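Putative branched chain amino acid ABC transporter, periplasmic amino acid-binding protein (Brucella ovis, PDB 4XFK) probably serves as the periplasmic amino-acid-binding component of an ABC transport system that takes up leucine and related amino acids. Local coordinates at residues 18-23 and 30-35. The protein carries 1 engineered substitution. Sequence-based numbering, arbitrary orientation.
Sequences ETLSGP and LYRAAV. With NA (sodium ion), chain D.
The carboxylate of E18 lies against the ring of Y31 while its OE1 is gripped twice, by the N-H of T19 and by the hydroxyl of S86. The side chain folds at chi2 (-61°), which brings OE1 back to accept T19 N at 3.1 Å, on the anti side and 27° out of the carboxylate plane. The other oxygen, OE2, takes the N-H of G85 and comes within 4.0 Å of Y31 CD2. Carboxylate and ring planes run nearly parallel, 9° apart, but are offset, OE2 approaching the ring obliquely. With the N-H groups of T19 and G85 on its oxygens and S86 also bonded, the buried carboxylate is probably charged. Beyond the ring, Y31 OH meets a sodium ion at 2.4 Å; two waters also bind the metal, and the carbonyl oxygens of G85 and G116 complete the site. Toward the solvent the contact turns apolar. L20 CD2 touches R32 CB at 3.9 Å, the two side chains crossing at about a right angle. R32 continues from CG to NE as an extended chain, its CD also near L20 CD2, and its NE reaches a salt bridge with E57. Strand 13-18, its following loop and helix 26-44 together form the opening beta-alpha unit of the parallel-sheet lobe of a periplasmic binding protein, here with a sodium site just past the C-terminal ends of strands 81-84 and 111-114, where G85 and G116 lie.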
loop_
_atom_site.group_PDB
_atom_site.type_symbol
_atom_site.label_atom_id
_atom_site.label_comp_id
_atom_site.label_asym_id
_atom_site.label_seq_id
_atom_site.Cartn_x
_atom_site.Cartn_y
_atom_site.Cartn_z
ATOM N N GLU A 18 2.576 -11.142 9.071
ATOM C CA GLU A 18 1.577 -10.091 9.229
ATOM C C GLU A 18 0.894 -10.177 10.575
ATOM O O GLU A 18 0.995 -11.186 11.265
ATOM C CB GLU A 18 0.509 -10.171 8.129
ATOM C CG GLU A 18 0.815 -9.321 6.913
ATOM C CD GLU A 18 0.918 -7.848 7.259
ATOM O OE1 GLU A 18 0.391 -7.445 8.321
ATOM O OE2 GLU A 18 1.526 -7.092 6.476
ATOM N N THR A 19 0.189 -9.116 10.950
ATOM C CA THR A 19 -0.695 -9.170 12.105
ATOM C C THR A 19 -1.962 -9.902 11.694
ATOM O O THR A 19 -2.760 -9.372 10.927
ATOM C CB THR A 19 -1.058 -7.759 12.587
ATOM O OG1 THR A 19 0.142 -6.980 12.708
ATOM C CG2 THR A 19 -1.783 -7.826 13.932
ATOM N N LEU A 20 -2.139 -11.123 12.195
ATOM C CA LEU A 20 -3.155 -12.021 11.635
ATOM C C LEU A 20 -4.237 -12.421 12.634
ATOM O O LEU A 20 -5.117 -13.227 12.310
ATOM C CB LEU A 20 -2.501 -13.264 11.014
ATOM C CG LEU A 20 -1.643 -12.951 9.782
ATOM C CD1 LEU A 20 -0.853 -14.182 9.353
ATOM C CD2 LEU A 20 -2.492 -12.405 8.642
ATOM N N SER A 21 -4.189 -11.862 13.842
ATOM C CA SER A 21 -5.238 -12.129 14.818
ATOM C C SER A 21 -5.345 -10.970 15.788
ATOM O O SER A 21 -4.410 -10.186 15.941
ATOM C CB SER A 21 -4.980 -13.430 15.595
ATOM O OG SER A 21 -3.836 -13.326 16.435
ATOM N N GLY A 22 -6.496 -10.856 16.436
ATOM C CA GLY A 22 -6.651 -9.900 17.516
ATOM C C GLY A 22 -7.092 -8.515 17.074
ATOM O O GLY A 22 -7.328 -8.268 15.892
ATOM N N PRO A 23 -7.202 -7.591 18.041
ATOM C CA PRO A 23 -7.845 -6.289 17.809
ATOM C C PRO A 23 -7.083 -5.343 16.880
ATOM O O PRO A 23 -7.674 -4.370 16.418
ATOM C CB PRO A 23 -7.965 -5.696 19.223
ATOM C CG PRO A 23 -6.920 -6.394 20.022
ATOM C CD PRO A 23 -6.822 -7.781 19.453
ATOM N N LEU A 30 -6.645 -8.039 5.745
ATOM C CA LEU A 30 -6.920 -7.678 4.356
ATOM C C LEU A 30 -5.723 -8.047 3.471
ATOM O O LEU A 30 -5.914 -8.486 2.334
ATOM C CB LEU A 30 -7.314 -6.201 4.223
ATOM C CG LEU A 30 -8.631 -5.847 4.934
ATOM C CD1 LEU A 30 -8.869 -4.337 4.880
ATOM C CD2 LEU A 30 -9.824 -6.628 4.344
ATOM N N TYR A 31 -4.500 -7.904 3.992
ATOM C CA TYR A 31 -3.340 -8.487 3.294
ATOM C C TYR A 31 -3.526 -9.989 3.120
ATOM O O TYR A 31 -3.284 -10.520 2.038
ATOM C CB TYR A 31 -1.989 -8.162 3.983
ATOM C CG TYR A 31 -1.543 -6.763 3.643
ATOM C CD1 TYR A 31 -1.025 -6.472 2.388
ATOM C CD2 TYR A 31 -1.681 -5.722 4.560
ATOM C CE1 TYR A 31 -0.648 -5.186 2.056
ATOM C CE2 TYR A 31 -1.310 -4.421 4.236
ATOM C CZ TYR A 31 -0.795 -4.156 2.984
ATOM O OH TYR A 31 -0.451 -2.861 2.649
ATOM N N ARG A 32 -3.954 -10.674 4.175
ATOM C CA ARG A 32 -4.193 -12.105 4.065
ATOM C C ARG A 32 -5.211 -12.416 2.976
ATOM O O ARG A 32 -4.987 -13.294 2.157
ATOM C CB ARG A 32 -4.662 -12.676 5.393
ATOM C CG ARG A 32 -4.881 -14.179 5.347
ATOM C CD ARG A 32 -5.355 -14.688 6.686
ATOM N NE ARG A 32 -5.635 -16.120 6.672
ATOM C CZ ARG A 32 -6.823 -16.627 6.348
ATOM N NH1 ARG A 32 -7.812 -15.810 6.005
ATOM N NH2 ARG A 32 -7.025 -17.930 6.370
ATOM N N ALA A 33 -6.327 -11.694 2.961
ATOM C CA ALA A 33 -7.359 -11.930 1.951
ATOM C C ALA A 33 -6.795 -11.762 0.536
ATOM O O ALA A 33 -7.047 -12.584 -0.343
ATOM C CB ALA A 33 -8.558 -11.007 2.174
ATOM N N ALA A 34 -6.014 -10.700 0.323
ATOM C CA ALA A 34 -5.490 -10.393 -1.010
ATOM C C ALA A 34 -4.422 -11.403 -1.440
ATOM O O ALA A 34 -4.385 -11.840 -2.597
ATOM C CB ALA A 34 -4.930 -8.983 -1.045
ATOM N N VAL A 35 -3.556 -11.779 -0.504
ATOM C CA VAL A 35 -2.519 -12.764 -0.777
ATOM C C VAL A 35 -3.131 -14.139 -1.071
ATOM O O VAL A 35 -2.752 -14.805 -2.042
ATOM C CB VAL A 35 -1.502 -12.816 0.383
ATOM C CG1 VAL A 35 -0.526 -13.981 0.220
ATOM C CG2 VAL A 35 -0.743 -11.495 0.464
HETATM NA NA NA D . 0.360 -1.082 3.957
HETATM O O HOH W 1 -0.714 0.698 3.056
HETATM O O HOH W 2 -0.618 -0.735 5.921
#